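NADH kinase POS5 (Saccharomyces cerevisiae, PDB 3AFO) phosphorylates NADH, and about half as readily NAD(+), at the expense of ATP, as a key source of the cell's reductant NADPH. Local coordinates at residues 37-49 against 114-126. Sequence-based numbering, arbitrary orientation.
Sequences WQNPLQNVYITKK and RTDLLVTLGGDGT. With NAI (1,4-dihydronicotinamide adenine dinucleotide), chain C.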
loop_
_atom_site.group_PDB
_atom_site.type_symbol
_atom_site.label_atom_id
_atom_site.label_comp_id
_atom_site.label_asym_id
_atom_site.label_seq_id
_atom_site.Cartn_x
_atom_site.Cartn_y
_atom_site.Cartn_z
ATOM N N TRP A 37 -3.326 0.575 45.291
ATOM C CA TRP A 37 -2.086 0.540 46.043
ATOM C C TRP A 37 -2.244 -0.336 47.286
ATOM O O TRP A 37 -3.093 -0.062 48.135
ATOM C CB TRP A 37 -1.664 1.964 46.423
ATOM C CG TRP A 37 -1.458 2.856 45.219
ATOM C CD1 TRP A 37 -2.312 3.812 44.743
ATOM C CD2 TRP A 37 -0.332 2.849 44.335
ATOM N NE1 TRP A 37 -1.785 4.406 43.615
ATOM C CE2 TRP A 37 -0.567 3.835 43.348
ATOM C CE3 TRP A 37 0.859 2.112 44.286
ATOM C CZ2 TRP A 37 0.343 4.097 42.324
ATOM C CZ3 TRP A 37 1.761 2.374 43.270
ATOM C CH2 TRP A 37 1.500 3.357 42.302
ATOM N N GLN A 38 -1.451 -1.404 47.373
ATOM C CA GLN A 38 -1.448 -2.231 48.586
ATOM C C GLN A 38 -0.765 -1.481 49.738
ATOM O O GLN A 38 -1.372 -1.293 50.793
ATOM C CB GLN A 38 -0.835 -3.616 48.357
ATOM C CG GLN A 38 -1.176 -4.587 49.498
ATOM C CD GLN A 38 -0.677 -6.000 49.273
ATOM O OE1 GLN A 38 0.519 -6.236 49.064
ATOM N NE2 GLN A 38 -1.592 -6.958 49.340
ATOM N N ASN A 39 0.481 -1.054 49.528
ATOM C CA ASN A 39 1.101 -0.033 50.378
ATOM C C ASN A 39 0.791 1.324 49.749
ATOM O O ASN A 39 0.813 1.439 48.527
ATOM C CB ASN A 39 2.632 -0.182 50.454
ATOM C CG ASN A 39 3.104 -1.629 50.458
ATOM O OD1 ASN A 39 2.355 -2.549 50.777
ATOM N ND2 ASN A 39 4.366 -1.829 50.108
ATOM N N PRO A 40 0.507 2.354 50.574
ATOM C CA PRO A 40 0.222 3.690 50.027
ATOM C C PRO A 40 1.313 4.219 49.082
ATOM O O PRO A 40 2.497 3.930 49.267
ATOM C CB PRO A 40 0.118 4.567 51.280
ATOM C CG PRO A 40 -0.328 3.608 52.369
ATOM C CD PRO A 40 0.401 2.329 52.050
ATOM N N LEU A 41 0.899 4.970 48.067
ATOM C CA LEU A 41 1.834 5.577 47.115
ATOM C C LEU A 41 2.696 6.626 47.814
ATOM O O LEU A 41 2.163 7.541 48.439
ATOM C CB LEU A 41 1.054 6.227 45.960
ATOM C CG LEU A 41 1.763 7.210 45.025
ATOM C CD1 LEU A 41 2.937 6.549 44.328
ATOM C CD2 LEU A 41 0.791 7.797 44.012
ATOM N N GLN A 42 4.014 6.493 47.696
ATOM C CA GLN A 42 4.943 7.447 48.295
ATOM C C GLN A 42 6.058 7.933 47.359
ATOM O O GLN A 42 6.259 9.142 47.228
ATOM C CB GLN A 42 5.573 6.868 49.569
ATOM C CG GLN A 42 4.650 6.815 50.775
ATOM C CD GLN A 42 5.413 6.475 52.046
ATOM O OE1 GLN A 42 5.891 5.352 52.224
ATOM N NE2 GLN A 42 5.547 7.460 52.931
ATOM N N ASN A 43 6.781 6.996 46.737
ATOM C CA ASN A 43 7.966 7.316 45.941
ATOM C C ASN A 43 7.615 7.597 44.469
ATOM O O ASN A 43 7.349 6.671 43.690
ATOM C CB ASN A 43 8.995 6.188 46.007
ATOM C CG ASN A 43 9.458 5.872 47.435
ATOM O OD1 ASN A 43 9.219 6.633 48.386
ATOM N ND2 ASN A 43 10.137 4.735 47.580
ATOM N N VAL A 44 7.618 8.870 44.102
ATOM C CA VAL A 44 7.235 9.279 42.754
ATOM C C VAL A 44 8.466 9.731 41.976
ATOM O O VAL A 44 9.075 10.750 42.298
ATOM C CB VAL A 44 6.165 10.396 42.800
ATOM C CG1 VAL A 44 5.754 10.842 41.381
ATOM C CG2 VAL A 44 4.928 9.916 43.581
ATOM N N TYR A 45 8.831 8.957 40.957
ATOM C CA TYR A 45 9.919 9.308 40.041
ATOM C C TYR A 45 9.405 10.137 38.854
ATOM O O TYR A 45 8.490 9.720 38.137
ATOM C CB TYR A 45 10.628 8.045 39.556
ATOM C CG TYR A 45 11.714 8.240 38.520
ATOM C CD1 TYR A 45 12.669 9.244 38.655
ATOM C CD2 TYR A 45 11.812 7.381 37.425
ATOM C CE1 TYR A 45 13.675 9.409 37.714
ATOM C CE2 TYR A 45 12.822 7.532 36.478
ATOM C CZ TYR A 45 13.747 8.549 36.630
ATOM O OH TYR A 45 14.752 8.713 35.703
ATOM N N ILE A 46 10.007 11.307 38.656
ATOM C CA ILE A 46 9.550 12.232 37.621
ATOM C C ILE A 46 10.648 12.477 36.604
ATOM O O ILE A 46 11.780 12.823 36.965
ATOM C CB ILE A 46 9.076 13.594 38.205
ATOM C CG1 ILE A 46 8.145 13.382 39.398
ATOM C CG2 ILE A 46 8.369 14.431 37.126
ATOM C CD1 ILE A 46 7.979 14.609 40.253
ATOM N N THR A 47 10.310 12.282 35.330
ATOM C CA THR A 47 11.232 12.540 34.231
ATOM C C THR A 47 10.611 13.555 33.284
ATOM O O THR A 47 9.387 13.684 33.217
ATOM C CB THR A 47 11.553 11.254 33.439
ATOM O OG1 THR A 47 10.396 10.839 32.703
ATOM C CG2 THR A 47 11.959 10.148 34.372
ATOM N N LYS A 48 11.457 14.276 32.554
ATOM C CA LYS A 48 10.966 15.280 31.609
ATOM C C LYS A 48 11.769 15.276 30.325
ATOM O O LYS A 48 12.908 14.825 30.291
ATOM C CB LYS A 48 10.984 16.679 32.234
ATOM C CG LYS A 48 12.377 17.218 32.556
ATOM C CD LYS A 48 12.299 18.642 33.094
ATOM C CE LYS A 48 13.669 19.144 33.568
ATOM N NZ LYS A 48 14.714 19.124 32.490
ATOM N N LYS A 49 11.160 15.785 29.264
ATOM C CA LYS A 49 11.883 15.975 28.028
ATOM C C LYS A 49 12.944 17.046 28.283
ATOM O O LYS A 49 12.625 18.141 28.762
ATOM C CB LYS A 49 10.933 16.377 26.901
ATOM C CG LYS A 49 11.630 16.465 25.541
ATOM C CD LYS A 49 10.652 16.826 24.452
ATOM C CE LYS A 49 11.386 17.253 23.202
ATOM N NZ LYS A 49 10.475 18.103 22.398
ATOM N N ARG A 114 13.257 1.742 43.964
ATOM C CA ARG A 114 12.465 2.487 44.934
ATOM C C ARG A 114 11.243 3.204 44.370
ATOM O O ARG A 114 10.409 3.692 45.119
ATOM C CB ARG A 114 13.374 3.421 45.730
ATOM C CG ARG A 114 14.212 2.631 46.729
ATOM C CD ARG A 114 15.471 3.341 47.112
ATOM N NE ARG A 114 16.243 2.542 48.060
ATOM C CZ ARG A 114 17.302 1.808 47.737
ATOM N NH1 ARG A 114 17.737 1.759 46.479
ATOM N NH2 ARG A 114 17.927 1.117 48.679
ATOM N N THR A 115 11.121 3.229 43.047
ATOM C CA THR A 115 9.996 3.895 42.389
ATOM C C THR A 115 8.649 3.169 42.533
ATOM O O THR A 115 8.516 2.017 42.130
ATOM C CB THR A 115 10.324 4.129 40.889
ATOM O OG1 THR A 115 11.476 4.979 40.776
ATOM C CG2 THR A 115 9.154 4.777 40.182
ATOM N N ASP A 116 7.649 3.844 43.093
ATOM C CA ASP A 116 6.272 3.334 43.104
ATOM C C ASP A 116 5.535 3.721 41.815
ATOM O O ASP A 116 4.645 3.003 41.347
ATOM C CB ASP A 116 5.464 3.889 44.289
ATOM C CG ASP A 116 6.126 3.638 45.658
ATOM O OD1 ASP A 116 7.050 2.788 45.755
ATOM O OD2 ASP A 116 5.698 4.308 46.632
ATOM N N LEU A 117 5.893 4.885 41.270
ATOM C CA LEU A 117 5.175 5.471 40.150
ATOM C C LEU A 117 6.125 6.293 39.294
ATOM O O LEU A 117 6.898 7.104 39.814
ATOM C CB LEU A 117 4.029 6.357 40.655
ATOM C CG LEU A 117 3.159 7.110 39.639
ATOM C CD1 LEU A 117 2.127 6.188 39.027
ATOM C CD2 LEU A 117 2.470 8.307 40.291
ATOM N N LEU A 118 6.067 6.060 37.985
ATOM C CA LEU A 118 6.785 6.855 37.005
ATOM C C LEU A 118 5.845 7.924 36.448
ATOM O O LEU A 118 4.768 7.602 35.955
ATOM C CB LEU A 118 7.344 5.964 35.872
ATOM C CG LEU A 118 7.899 6.654 34.606
ATOM C CD1 LEU A 118 9.113 7.533 34.913
ATOM C CD2 LEU A 118 8.228 5.646 33.489
ATOM N N VAL A 119 6.258 9.191 36.551
ATOM C CA VAL A 119 5.522 10.311 35.979
ATOM C C VAL A 119 6.395 10.943 34.890
ATOM O O VAL A 119 7.527 11.331 35.150
ATOM C CB VAL A 119 5.157 11.382 37.043
ATOM C CG1 VAL A 119 4.549 12.614 36.375
ATOM C CG2 VAL A 119 4.169 10.815 38.096
ATOM N N THR A 120 5.864 11.028 33.672
ATOM C CA THR A 120 6.597 11.612 32.547
ATOM C C THR A 120 6.000 12.964 32.123
ATOM O O THR A 120 4.783 13.139 32.074
ATOM C CB THR A 120 6.651 10.646 31.330
ATOM O OG1 THR A 120 5.320 10.362 30.917
ATOM C CG2 THR A 120 7.343 9.328 31.706
ATOM N N LEU A 121 6.881 13.913 31.835
ATOM C CA LEU A 121 6.485 15.245 31.417
ATOM C C LEU A 121 7.132 15.556 30.057
ATOM O O LEU A 121 8.306 15.904 29.978
ATOM C CB LEU A 121 6.900 16.273 32.483
ATOM C CG LEU A 121 6.384 16.045 33.907
ATOM C CD1 LEU A 121 7.108 16.954 34.865
ATOM C CD2 LEU A 121 4.877 16.244 34.031
ATOM N N GLY A 122 6.366 15.390 28.985
ATOM C CA GLY A 122 6.923 15.575 27.651
ATOM C C GLY A 122 6.113 14.897 26.574
ATOM O O GLY A 122 4.914 15.145 26.444
ATOM N N GLY A 123 6.783 14.048 25.801
ATOM C CA GLY A 123 6.149 13.351 24.675
ATOM C C GLY A 123 6.380 11.848 24.708
ATOM O O GLY A 123 6.658 11.274 25.764
ATOM N N ASP A 124 6.264 11.215 23.540
ATOM C CA ASP A 124 6.393 9.769 23.424
ATOM C C ASP A 124 7.781 9.303 23.814
ATOM O O ASP A 124 7.918 8.330 24.554
ATOM C CB ASP A 124 6.021 9.306 22.013
ATOM C CG ASP A 124 4.546 9.518 21.701
ATOM O OD1 ASP A 124 3.711 9.541 22.638
ATOM O OD2 ASP A 124 4.212 9.654 20.506
ATOM N N GLY A 125 8.799 10.035 23.356
ATOM C CA GLY A 125 10.190 9.753 23.704
ATOM C C GLY A 125 10.446 9.772 25.210
ATOM O O GLY A 125 11.250 8.992 25.716
ATOM N N THR A 126 9.732 10.644 25.923
ATOM C CA THR A 126 9.873 10.763 27.376
ATOM C C THR A 126 9.403 9.493 28.083
ATOM O O THR A 126 10.110 8.971 28.950
ATOM C CB THR A 126 9.123 11.995 27.932
ATOM O OG1 THR A 126 9.365 13.114 27.072
ATOM C CG2 THR A 126 9.614 12.324 29.349
HETATM P PA NAI C . 11.342 10.738 17.647
HETATM O O1A NAI C . 10.842 12.038 18.204
HETATM O O2A NAI C . 12.573 10.869 16.599
HETATM O O5B NAI C . 10.247 9.983 16.824
HETATM C C5B NAI C . 9.022 9.911 17.375
HETATM C C4B NAI C . 8.017 10.388 16.391
HETATM O O4B NAI C . 7.162 9.214 16.348
HETATM C C3B NAI C . 7.316 11.445 17.237
HETATM O O3B NAI C . 6.465 12.233 16.402
HETATM C C2B NAI C . 6.501 10.561 18.183
HETATM O O2B NAI C . 5.343 11.228 18.669
HETATM C C1B NAI C . 6.055 9.434 17.253
HETATM N N9A NAI C . 5.805 8.175 18.010
HETATM C C8A NAI C . 6.668 7.504 18.782
HETATM N N7A NAI C . 6.052 6.423 19.289
HETATM C C5A NAI C . 4.804 6.397 18.818
HETATM C C6A NAI C . 3.713 5.539 18.974
HETATM N N6A NAI C . 3.770 4.430 19.739
HETATM N N1A NAI C . 2.569 5.848 18.332
HETATM C C2A NAI C . 2.460 6.924 17.567
HETATM N N3A NAI C . 3.477 7.755 17.397
HETATM C C4A NAI C . 4.651 7.520 18.010
HETATM O O3 NAI C . 11.921 9.705 18.810
HETATM P PN NAI C . 11.069 9.274 20.102
HETATM O O1N NAI C . 9.954 10.250 20.332
HETATM O O2N NAI C . 12.091 8.945 21.117
HETATM O O5D NAI C . 10.323 7.880 19.688
HETATM C C5D NAI C . 11.072 6.774 19.212
HETATM C C4D NAI C . 10.318 6.106 18.073
HETATM O O4D NAI C . 10.579 6.891 16.887
HETATM C C3D NAI C . 10.884 4.747 17.692
HETATM O O3D NAI C . 10.375 3.720 18.553
HETATM C C2D NAI C . 10.350 4.596 16.249
HETATM O O2D NAI C . 9.134 3.832 16.259
HETATM C C1D NAI C . 10.035 6.067 15.848
HETATM N N1N NAI C . 10.718 6.340 14.573
HETATM C C2N NAI C . 9.918 6.603 13.466
HETATM C C3N NAI C . 10.479 6.847 12.224
HETATM C C7N NAI C . 9.529 7.150 11.037
HETATM O O7N NAI C . 9.949 7.414 9.912
HETATM N N7N NAI C . 8.245 7.114 11.328
HETATM C C4N NAI C . 11.873 6.828 12.090
HETATM C C5N NAI C . 12.702 6.559 13.199
HETATM C C6N NAI C . 12.136 6.304 14.450
HETATM O O HOH W 1 12.076 10.016 30.112
#
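Strands 43-48 and 117-122 pair in parallel, Val-44 to Lys-48 against Leu-117 to Leu-121, within the five-stranded parallel sheet of the N-terminal α/β domain of this NAD kinase. Their N-to-C directions differ by 18°, and strands 74-76 and 142-146 flank the pair. The ladder alternates as parallel strands require: Tyr-45 and Thr-47 each give N-H and C=O to the partner strand, with Val-119 N 2.8 Å from Tyr-45 O, and Lys-49 N extends it to Leu-121 O.

Before the first bridge side chains join the backbone pairing: Asn-43 O still accepts Asp-116 N-H, and Asp-116 OD2 accepts two backbone N-H groups. Gln-42 N meets it nearly along its C-O axis at 3.0 Å, whereas Asn-43 N, 2.9 Å away, comes from above the carboxylate plane. CG of Asp-116 lies beside its own backbone N (chi1 -55°), which directs the carboxylate at both donors; OD1 accepts from Ser-20 N. The side chain of Asn-43 reaches further back: ND2 donates to Arg-114 O at 2.7 Å, almost in the amide plane, while OD1 accepts a hydrogen bond from Asn-74 ND2; together these fix the amide's rotation. The Trp-37 ring brings its edge to Asp-116 O and carries Leu-41 CB over one face.

Both sheet faces are packed. On one, Val-44 CG1 reaches Val-119 CG2 at 3.6 Å and Ile-46 CG2 meets Leu-121 CD1, with helix 53-69 against Ile-46; on the other, the Tyr-45 ring runs alongside Leu-118, CD2 being 3.7 Å from Leu-118 CD1.

Strand 117-122 ends at Gly-122, whose backbone angles call for glycine, and Gly-123, at the N-cap position, leads into helix 124-132, delivering the GGDG sequence of NAD kinases to the dinucleotide: Asp-124 OD2 accepts a hydrogen bond from NAI O2B, the adenosine ribose 2'-hydroxyl, at 2.7 Å.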